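Local coordinates for CocE/NonD family hydrolase (Staphylococcus aureus subsp. aureus COL, PDB 3III), which probably hydrolyses ester or amide bonds, as an alpha/beta-hydrolase related to the CocE and X-Pro dipeptidyl-peptidase families, at residues P92-I97 against F444-N449; A266-Q271 against E336-F341; Q239-P242 against D246-K249. All blocks are in the same frame, centred on the assembly; numbering follows the deposited sequence. Where two conformers were deposited one is given.

Contacts 1 and 2 are neighbours, with centres about 13 Å apart: contact 1 ties a loop of the alpha/beta-hydrolase part to the head of strand 447-458 in the five-stranded antiparallel sheet, while contact 2 lies at the ends of two strands of the central sheet. They touch where Phe-444 CB packs against Gln-271 O at 3.3 Å and where Glu-448 CD packs against Phe-341 CZ at 3.5 Å. In contact 1 the side chain of Leu-94 also lies about 6 Å from a bound palmitic acid. Contact 3 stands apart, its centre about 32 Å from that of contact 1 and 31 Å from that of contact 2, among the helices between strands 186-192 and 262-267.

Contact 1: residues P92-I97 against F444-N449; sequences PTLGTI and FNHIEN
Thr-93 and Leu-94 hold His-446, the first by its carbonyl oxygen and the second over its ring. The loop around the histidine starts with a cis peptide between Phe-444 and Asn-445. Asn-445 then turns its amide oxygen back to the next residue: OD1 accepts a nearly straight bond from His-446 ND1 (3.0 Å, 168° at the hydrogen), and OD1 lies in the plane of the imidazole. The bond helps to fix the rotation of the ring and is consistent with a proton on ND1. His-446 NE2 is 2.9 Å from a water that donates to Leu-94 O at 2.6 Å, so the imidazole reaches the opposing backbone through one solvent molecule. Leu-94 brings CD2 down over a face of the same ring, 3.9 Å from its centroid, a CH-pi contact well suited to a branched aliphatic tip. The backbone of His-446 is left-handed helical, as expected at the first position of a G1 beta bulge with Ile-447. Its carbonyl O accepts from Thr-93 OG1 at 2.6 Å, in the carbonyl plane, and is also hydrogen-bonded to Ser-523 OG. Threonine fits here because its two branches part: OG1 sits between the backbone N and the carbonyl carbon (chi1 58°) and so reaches this oxygen, while Thr-93 CG2, anti to the carbonyl carbon, lies beside Glu-448, 3.9 Å from its OE2. Glu-448 itself is salt-bridged to Lys-298, whose NZ also bonds to Thr-93 O, so one lysine ties both segments together. Segment 92-97 belongs to the loop between helices 87-90 and 110-113, and helix 299-304 packs against it, with Trp-300 touching Leu-94 and Ile-97 and meeting the imidazole nearly parallel. The other segment leads into strand 447-458 of the five-stranded antiparallel sheet.

Contact 2: residues A266-Q271 against E336-F341; sequences ASWSTQ and EVRDQF
The indole of Trp-268 meets Glu-336 at its edge, where NE1 donates to Glu-336 O (2.8 Å, 151° at the hydrogen), with the oxygen tilted from the ring plane. Arg-338 approaches the same ring obliquely, its CD 3.6 Å from Trp-268 CD1, and the ring and guanidinium planes are 44° apart. One face of the guanidinium carries Trp-268 CB, offset toward the rim, and a water sits at its edge. The setting is the central sheet of an alpha/beta-hydrolase: strands 262-267 and 333-338 flank strand 290-295, and tryptophan is long enough to span that middle strand while its indole N-H satisfies the buried carbonyl of Glu-336. Ser-267 forms an ST turn as its strand ends, OG accepting from Ser-269 N at 3.1 Å. Gln-271 closes the turn further by donating NE2 to Trp-268 O at 3.0 Å, while its OE1 accepts from Thr-454 N. Glu-336 directs its carboxylate to Gly-296 N and Arg-297. The arginine suits its place by joining several parts at once: a bend at chi3 (-59°) turns its head, and NH2 donates to Thr-501 OG1 and Val-452 O. Arg-338 NH1 donates to the water at 2.9 Å, and that water in turn donates to Ser-269 OG at 3.0 Å.

Contact 3: residues Q239-P242 against D246-K249; sequences QEHP and DFWK
His-241 lays its imidazole over Phe-247 in an offset stack, the centroids 4.4 Å apart and the planes only 7° from parallel. The offset is large enough that the benzylic carbon, not the centre of the phenyl ring, sits over the middle of the imidazole: Phe-247 CB is 3.5 Å from the histidine centroid, a CH-pi contact close to the ring normal. In return His-241 CD2 covers the phenyl face toward its rim, 3.6 Å from Phe-247 CG. With CG anti to the backbone N (chi1 178°), the phenylalanine side chain crosses that of the histidine at about a right angle, while the ring planes stay nearly parallel but offset. Trp-248 completes an aromatic cluster from another direction. It presents part of its face to the edge of the imidazole, with planes at 81°, in an offset edge-to-face pair whose five-membered ring centroid is 5.9 Å from that of the histidine. Its polar edge is also used, since NE1 donates to His-241 O at 2.8 Å, in the carbonyl plane and on a lone pair. Trp-248 NE1 also lies 3.3 Å from His-241 CB. Tryptophan therefore fits twice over, as a flat packing surface and as the donor that satisfies a carbonyl just past a helix end. The imidazole is also held by ND1, which is hydrogen-bonded to Asp-245 OD2, while OD1 of that aspartate accepts from Trp-248 N. His-241 is the first residue to leave the helical path after helix 234-240, and the cluster clasps that end to the short helix 246-249. Beyond it, Trp-248 packs on Met-198 and Ala-203 of helix 198-203, on the ring of Tyr-199, and on Tyr-214 of helix 213-224.

Contact 1: residues P92-I97 against F444-N449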
loop_
_atom_site.group_PDB
_atom_site.type_symbol
_atom_site.label_atom_id
_atom_site.label_comp_id
_atom_site.label_asym_id
_atom_site.label_seq_id
_atom_site.Cartn_x
_atom_site.Cartn_y
_atom_site.Cartn_z
ATOM N N PRO A 92 -1.114 -12.912 -15.306
ATOM C CA PRO A 92 0.218 -13.502 -15.451
ATOM C C PRO A 92 1.310 -12.801 -14.696
ATOM O O PRO A 92 2.323 -13.432 -14.341
ATOM C CB PRO A 92 0.460 -13.465 -16.967
ATOM C CG PRO A 92 -0.531 -12.539 -17.502
ATOM C CD PRO A 92 -1.693 -12.576 -16.616
ATOM N N THR A 93 1.081 -11.546 -14.361
ATOM C CA THR A 93 2.097 -10.692 -13.745
ATOM C C THR A 93 2.068 -10.708 -12.217
ATOM O O THR A 93 2.716 -9.895 -11.553
ATOM C CB THR A 93 1.865 -9.277 -14.212
ATOM O OG1 THR A 93 0.529 -8.868 -13.852
ATOM C CG2 THR A 93 2.082 -9.135 -15.760
ATOM N N LEU A 94 1.236 -11.563 -11.626
ATOM C CA LEU A 94 1.158 -11.701 -10.154
ATOM C C LEU A 94 2.419 -12.203 -9.485
ATOM O O LEU A 94 2.601 -11.985 -8.282
ATOM C CB LEU A 94 -0.001 -12.604 -9.724
ATOM C CG LEU A 94 -1.353 -11.928 -9.580
ATOM C CD1 LEU A 94 -2.382 -13.024 -9.268
ATOM C CD2 LEU A 94 -1.309 -10.826 -8.498
ATOM N N GLY A 95 3.264 -12.887 -10.253
ATOM C CA GLY A 95 4.527 -13.351 -9.750
ATOM C C GLY A 95 4.414 -14.739 -9.113
ATOM O O GLY A 95 3.403 -15.422 -9.282
ATOM N N THR A 96 5.424 -15.119 -8.364
ATOM C CA THR A 96 5.438 -16.463 -7.774
ATOM C C THR A 96 5.036 -16.429 -6.345
ATOM O O THR A 96 5.691 -15.797 -5.503
ATOM C CB THR A 96 6.819 -17.071 -7.907
ATOM O OG1 THR A 96 7.107 -17.133 -9.325
ATOM C CG2 THR A 96 6.838 -18.515 -7.233
ATOM N N ILE A 97 3.947 -17.136 -6.055
ATOM C CA ILE A 97 3.264 -16.988 -4.762
ATOM C C ILE A 97 3.054 -18.392 -4.150
ATOM O O ILE A 97 2.028 -19.002 -4.343
ATOM C CB ILE A 97 1.947 -16.280 -4.913
ATOM C CG1 ILE A 97 2.102 -14.883 -5.566
ATOM C CG2 ILE A 97 1.247 -16.063 -3.534
ATOM C CD1 ILE A 97 0.702 -14.222 -5.833
ATOM N N PHE A 444 1.677 -0.201 -10.274
ATOM C CA PHE A 444 0.328 -0.693 -9.861
ATOM C C PHE A 444 -0.573 -0.971 -11.097
ATOM O O PHE A 444 -0.580 -0.201 -12.052
ATOM C CB PHE A 444 -0.315 0.320 -8.954
ATOM C CG PHE A 444 -1.600 -0.154 -8.334
ATOM C CD1 PHE A 444 -2.780 0.416 -8.717
ATOM C CD2 PHE A 444 -1.604 -1.163 -7.394
ATOM C CE1 PHE A 444 -3.987 0.012 -8.120
ATOM C CE2 PHE A 444 -2.764 -1.587 -6.825
ATOM C CZ PHE A 444 -3.965 -1.009 -7.227
ATOM N N ASN A 445 -1.377 -2.019 -11.097
ATOM C CA ASN A 445 -1.441 -3.072 -10.112
ATOM C C ASN A 445 -0.809 -4.305 -10.772
ATOM O O ASN A 445 -1.407 -4.954 -11.681
ATOM C CB ASN A 445 -2.944 -3.259 -9.692
ATOM C CG ASN A 445 -3.140 -4.285 -8.614
ATOM O OD1 ASN A 445 -2.167 -4.962 -8.240
ATOM N ND2 ASN A 445 -4.394 -4.473 -8.137
ATOM N N HIS A 446 0.402 -4.650 -10.310
ATOM C CA HIS A 446 1.233 -5.712 -10.926
ATOM C C HIS A 446 1.402 -5.523 -12.440
ATOM O O HIS A 446 1.277 -6.466 -13.197
ATOM C CB HIS A 446 0.695 -7.117 -10.617
ATOM C CG HIS A 446 0.832 -7.485 -9.172
ATOM N ND1 HIS A 446 0.043 -6.917 -8.196
ATOM C CD2 HIS A 446 1.692 -8.310 -8.537
ATOM C CE1 HIS A 446 0.431 -7.377 -7.018
ATOM N NE2 HIS A 446 1.430 -8.227 -7.195
ATOM N N ILE A 447 1.603 -4.285 -12.865
ATOM C CA ILE A 447 1.984 -4.026 -14.254
ATOM C C ILE A 447 3.507 -4.009 -14.344
ATOM O O ILE A 447 4.180 -3.799 -13.355
ATOM C CB ILE A 447 1.371 -2.718 -14.845
ATOM C CG1 ILE A 447 1.934 -1.442 -14.163
ATOM C CG2 ILE A 447 -0.170 -2.810 -14.769
ATOM C CD1 ILE A 447 1.392 -0.092 -14.882
ATOM N N GLU A 448 4.022 -4.372 -15.504
ATOM C CA GLU A 448 5.488 -4.420 -15.714
ATOM C C GLU A 448 5.999 -3.312 -16.621
ATOM O O GLU A 448 7.223 -3.158 -16.768
ATOM C CB GLU A 448 5.900 -5.791 -16.239
ATOM C CG GLU A 448 5.499 -6.896 -15.236
ATOM C CD GLU A 448 6.037 -8.264 -15.541
ATOM O OE1 GLU A 448 6.639 -8.498 -16.626
ATOM O OE2 GLU A 448 5.847 -9.156 -14.660
ATOM N N ASN A 449 5.085 -2.543 -17.208
ATOM C CA ASN A 449 5.468 -1.357 -18.044
ATOM C C ASN A 449 5.258 -0.042 -17.324
ATOM O O ASN A 449 4.909 0.964 -17.943
ATOM C CB ASN A 449 4.665 -1.353 -19.371
ATOM C CG ASN A 449 3.153 -1.153 -19.154
ATOM O OD1 ASN A 449 2.625 -1.481 -18.100
ATOM N ND2 ASN A 449 2.486 -0.531 -20.135
HETATM O O HOH W 1 2.485 -10.637 -6.070
#

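Contact 2: residues A266-Q271 against E336-F341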
loop_
_atom_site.group_PDB
_atom_site.type_symbol
_atom_site.label_atom_id
_atom_site.label_comp_id
_atom_site.label_asym_id
_atom_site.label_seq_id
_atom_site.Cartn_x
_atom_site.Cartn_y
_atom_site.Cartn_z
ATOM N N ALA A 266 6.717 -1.393 2.853
ATOM C CA ALA A 266 6.262 -0.525 1.754
ATOM C C ALA A 266 6.896 -0.982 0.444
ATOM O O ALA A 266 7.965 -1.609 0.450
ATOM C CB ALA A 266 6.649 0.948 2.005
ATOM N N SER A 267 6.283 -0.635 -0.681
ATOM C CA SER A 267 6.840 -1.022 -1.962
ATOM C C SER A 267 6.759 0.153 -2.908
ATOM O O SER A 267 5.741 0.820 -2.983
ATOM C CB SER A 267 6.102 -2.206 -2.544
ATOM O OG SER A 267 6.674 -2.628 -3.764
ATOM N N TRP A 268 7.834 0.378 -3.657
ATOM C CA TRP A 268 7.802 1.319 -4.756
ATOM C C TRP A 268 6.760 0.913 -5.840
ATOM O O TRP A 268 6.391 1.744 -6.663
ATOM C CB TRP A 268 9.168 1.406 -5.420
ATOM C CG TRP A 268 10.335 1.522 -4.527
ATOM C CD1 TRP A 268 11.466 0.777 -4.588
ATOM C CD2 TRP A 268 10.555 2.514 -3.501
ATOM N NE1 TRP A 268 12.382 1.234 -3.669
ATOM C CE2 TRP A 268 11.845 2.291 -2.981
ATOM C CE3 TRP A 268 9.784 3.554 -2.972
ATOM C CZ2 TRP A 268 12.401 3.088 -1.982
ATOM C CZ3 TRP A 268 10.339 4.360 -1.964
ATOM C CH2 TRP A 268 11.649 4.119 -1.495
ATOM N N SER A 269 6.344 -0.341 -5.865
ATOM C CA SER A 269 5.509 -0.912 -6.943
ATOM C C SER A 269 3.946 -0.779 -6.739
ATOM O O SER A 269 3.154 -1.296 -7.555
ATOM C CB SER A 269 5.808 -2.392 -7.040
ATOM O OG SER A 269 7.219 -2.686 -6.921
ATOM N N THR A 270 3.548 -0.108 -5.664
ATOM C CA THR A 270 2.127 -0.052 -5.262
ATOM C C THR A 270 1.645 1.423 -5.133
ATOM O O THR A 270 0.733 1.774 -4.342
ATOM C CB THR A 270 1.924 -0.871 -3.996
ATOM O OG1 THR A 270 2.600 -0.240 -2.904
ATOM C CG2 THR A 270 2.477 -2.291 -4.154
ATOM N N GLN A 271 2.251 2.289 -5.941
ATOM C CA GLN A 271 1.876 3.728 -5.953
ATOM C C GLN A 271 0.494 3.815 -6.528
ATOM O O GLN A 271 0.234 3.280 -7.627
ATOM C CB GLN A 271 2.875 4.553 -6.755
ATOM C CG GLN A 271 4.277 4.564 -6.192
ATOM C CD GLN A 271 5.253 5.324 -7.114
ATOM O OE1 GLN A 271 4.965 6.439 -7.558
ATOM N NE2 GLN A 271 6.338 4.669 -7.494
ATOM N N GLU A 336 15.266 -0.908 -1.438
ATOM C CA GLU A 336 15.828 -1.151 -2.786
ATOM C C GLU A 336 16.059 0.145 -3.538
ATOM O O GLU A 336 15.165 0.987 -3.625
ATOM C CB GLU A 336 14.909 -2.075 -3.642
ATOM C CG GLU A 336 15.536 -2.396 -4.962
ATOM C CD GLU A 336 14.786 -3.385 -5.802
ATOM O OE1 GLU A 336 13.656 -3.797 -5.439
ATOM O OE2 GLU A 336 15.373 -3.718 -6.843
ATOM N N VAL A 337 17.246 0.295 -4.109
ATOM C CA VAL A 337 17.483 1.308 -5.130
ATOM C C VAL A 337 17.296 0.618 -6.498
ATOM O O VAL A 337 18.115 -0.198 -6.922
ATOM C CB VAL A 337 18.876 1.884 -5.034
ATOM C CG1 VAL A 337 19.048 3.023 -6.094
ATOM C CG2 VAL A 337 19.092 2.495 -3.611
ATOM N N ARG A 338 16.196 0.903 -7.182
ATOM C CA ARG A 338 15.856 0.168 -8.407
ATOM C C ARG A 338 16.753 0.702 -9.531
ATOM O O ARG A 338 16.877 1.895 -9.676
ATOM C CB ARG A 338 14.416 0.414 -8.802
ATOM C CG ARG A 338 13.419 -0.051 -7.792
ATOM C CD ARG A 338 11.994 0.347 -8.150
ATOM N NE ARG A 338 11.919 1.797 -8.250
ATOM C CZ ARG A 338 10.854 2.482 -8.669
ATOM N NH1 ARG A 338 9.694 1.876 -8.962
ATOM N NH2 ARG A 338 10.930 3.812 -8.731
ATOM N N ASP A 339 17.298 -0.173 -10.360
ATOM C CA ASP A 339 18.016 0.238 -11.564
ATOM C C ASP A 339 17.197 -0.101 -12.849
ATOM O O ASP A 339 16.972 0.789 -13.704
ATOM C CB ASP A 339 19.357 -0.474 -11.639
ATOM C CG ASP A 339 20.125 -0.108 -12.932
ATOM O OD1 ASP A 339 19.886 0.993 -13.497
ATOM O OD2 ASP A 339 20.926 -0.927 -13.367
ATOM N N GLN A 340 16.781 -1.368 -12.959
ATOM C CA GLN A 340 15.882 -1.848 -14.002
ATOM C C GLN A 340 14.822 -2.763 -13.348
ATOM O O GLN A 340 14.841 -2.986 -12.121
ATOM C CB GLN A 340 16.627 -2.611 -15.120
ATOM C CG GLN A 340 17.678 -1.849 -15.901
ATOM C CD GLN A 340 17.219 -1.367 -17.311
ATOM O OE1 GLN A 340 16.307 -1.961 -17.970
ATOM N NE2 GLN A 340 17.853 -0.266 -17.788
ATOM N N PHE A 341 13.942 -3.320 -14.175
ATOM C CA PHE A 341 12.857 -4.212 -13.727
ATOM C C PHE A 341 13.532 -5.392 -13.038
ATOM O O PHE A 341 14.334 -6.135 -13.673
ATOM C CB PHE A 341 11.996 -4.663 -14.945
ATOM C CG PHE A 341 10.953 -5.681 -14.617
ATOM C CD1 PHE A 341 9.698 -5.308 -14.219
ATOM C CD2 PHE A 341 11.257 -7.021 -14.680
ATOM C CE1 PHE A 341 8.731 -6.259 -13.861
ATOM C CE2 PHE A 341 10.317 -7.995 -14.308
ATOM C CZ PHE A 341 9.033 -7.609 -13.929
HETATM O O HOH W 2 8.766 -0.854 -8.648
#

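Contact 3: residues Q239-P242 against D246-K249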
loop_
_atom_site.group_PDB
_atom_site.type_symbol
_atom_site.label_atom_id
_atom_site.label_comp_id
_atom_site.label_asym_id
_atom_site.label_seq_id
_atom_site.Cartn_x
_atom_site.Cartn_y
_atom_site.Cartn_z
ATOM N N GLN A 239 -19.247 9.180 -4.282
ATOM C CA GLN A 239 -20.019 10.175 -4.982
ATOM C C GLN A 239 -20.307 11.389 -4.088
ATOM O O GLN A 239 -20.231 12.509 -4.514
ATOM C CB GLN A 239 -21.407 9.606 -5.321
ATOM C CG GLN A 239 -21.473 8.569 -6.393
ATOM C CD GLN A 239 -21.245 9.178 -7.727
ATOM O OE1 GLN A 239 -22.176 9.718 -8.359
ATOM N NE2 GLN A 239 -19.982 9.122 -8.171
ATOM N N GLU A 240 -20.780 11.145 -2.874
ATOM C CA GLU A 240 -21.352 12.207 -2.070
ATOM C C GLU A 240 -20.395 12.865 -1.077
ATOM O O GLU A 240 -20.775 13.846 -0.413
ATOM C CB GLU A 240 -22.653 11.701 -1.364
ATOM C CG GLU A 240 -22.376 10.791 -0.216
ATOM C CD GLU A 240 -23.533 9.871 0.192
ATOM O OE1 GLU A 240 -23.347 9.174 1.234
ATOM O OE2 GLU A 240 -24.546 9.802 -0.510
ATOM N N HIS A 241 -19.159 12.383 -1.005
ATOM C CA HIS A 241 -18.125 12.981 -0.153
ATOM C C HIS A 241 -16.869 13.300 -0.999
ATOM O O HIS A 241 -15.828 12.619 -0.893
ATOM C CB HIS A 241 -17.792 12.050 0.994
ATOM C CG HIS A 241 -18.936 11.842 1.960
ATOM N ND1 HIS A 241 -19.326 12.799 2.859
ATOM C CD2 HIS A 241 -19.761 10.785 2.166
ATOM C CE1 HIS A 241 -20.348 12.354 3.570
ATOM N NE2 HIS A 241 -20.627 11.127 3.182
ATOM N N PRO A 242 -16.965 14.314 -1.851
ATOM C CA PRO A 242 -15.829 14.620 -2.760
ATOM C C PRO A 242 -14.606 15.297 -2.072
ATOM O O PRO A 242 -13.516 15.416 -2.662
ATOM C CB PRO A 242 -16.471 15.536 -3.792
ATOM C CG PRO A 242 -17.581 16.185 -3.080
ATOM C CD PRO A 242 -18.178 15.072 -2.230
ATOM N N ASP A 246 -16.023 15.199 7.444
ATOM C CA ASP A 246 -16.087 14.385 8.654
ATOM C C ASP A 246 -16.162 12.883 8.340
ATOM O O ASP A 246 -15.624 12.052 9.077
ATOM C CB ASP A 246 -17.332 14.749 9.503
ATOM C CG ASP A 246 -17.236 16.141 10.127
ATOM O OD1 ASP A 246 -16.132 16.737 10.067
ATOM O OD2 ASP A 246 -18.259 16.638 10.699
ATOM N N PHE A 247 -16.902 12.528 7.292
ATOM C CA PHE A 247 -16.947 11.128 6.832
ATOM C C PHE A 247 -15.560 10.522 6.594
ATOM O O PHE A 247 -15.212 9.467 7.186
ATOM C CB PHE A 247 -17.794 11.003 5.554
ATOM C CG PHE A 247 -17.837 9.600 5.027
ATOM C CD1 PHE A 247 -18.767 8.694 5.532
ATOM C CD2 PHE A 247 -16.914 9.167 4.085
ATOM C CE1 PHE A 247 -18.792 7.398 5.083
ATOM C CE2 PHE A 247 -16.927 7.870 3.635
ATOM C CZ PHE A 247 -17.875 6.978 4.136
ATOM N N TRP A 248 -14.776 11.164 5.739
ATOM C CA TRP A 248 -13.456 10.649 5.395
ATOM C C TRP A 248 -12.432 10.792 6.512
ATOM O O TRP A 248 -11.511 9.983 6.572
ATOM C CB TRP A 248 -12.907 11.282 4.107
ATOM C CG TRP A 248 -13.608 10.802 2.845
ATOM C CD1 TRP A 248 -14.319 11.563 1.956
ATOM C CD2 TRP A 248 -13.723 9.460 2.385
ATOM N NE1 TRP A 248 -14.773 10.777 0.923
ATOM C CE2 TRP A 248 -14.434 9.486 1.177
ATOM C CE3 TRP A 248 -13.223 8.233 2.835
ATOM C CZ2 TRP A 248 -14.703 8.308 0.428
ATOM C CZ3 TRP A 248 -13.502 7.086 2.104
ATOM C CH2 TRP A 248 -14.268 7.133 0.939
ATOM N N LYS A 249 -12.567 11.815 7.378
ATOM C CA LYS A 249 -11.667 11.933 8.527
ATOM C C LYS A 249 -11.754 10.713 9.440
ATOM O O LYS A 249 -10.772 10.321 10.038
ATOM C CB LYS A 249 -11.931 13.233 9.324
ATOM C CG LYS A 249 -11.484 14.507 8.577
ATOM C CD LYS A 249 -11.990 15.826 9.193
ATOM C CE LYS A 249 -11.507 17.005 8.362
ATOM N NZ LYS A 249 -11.907 18.274 8.980
#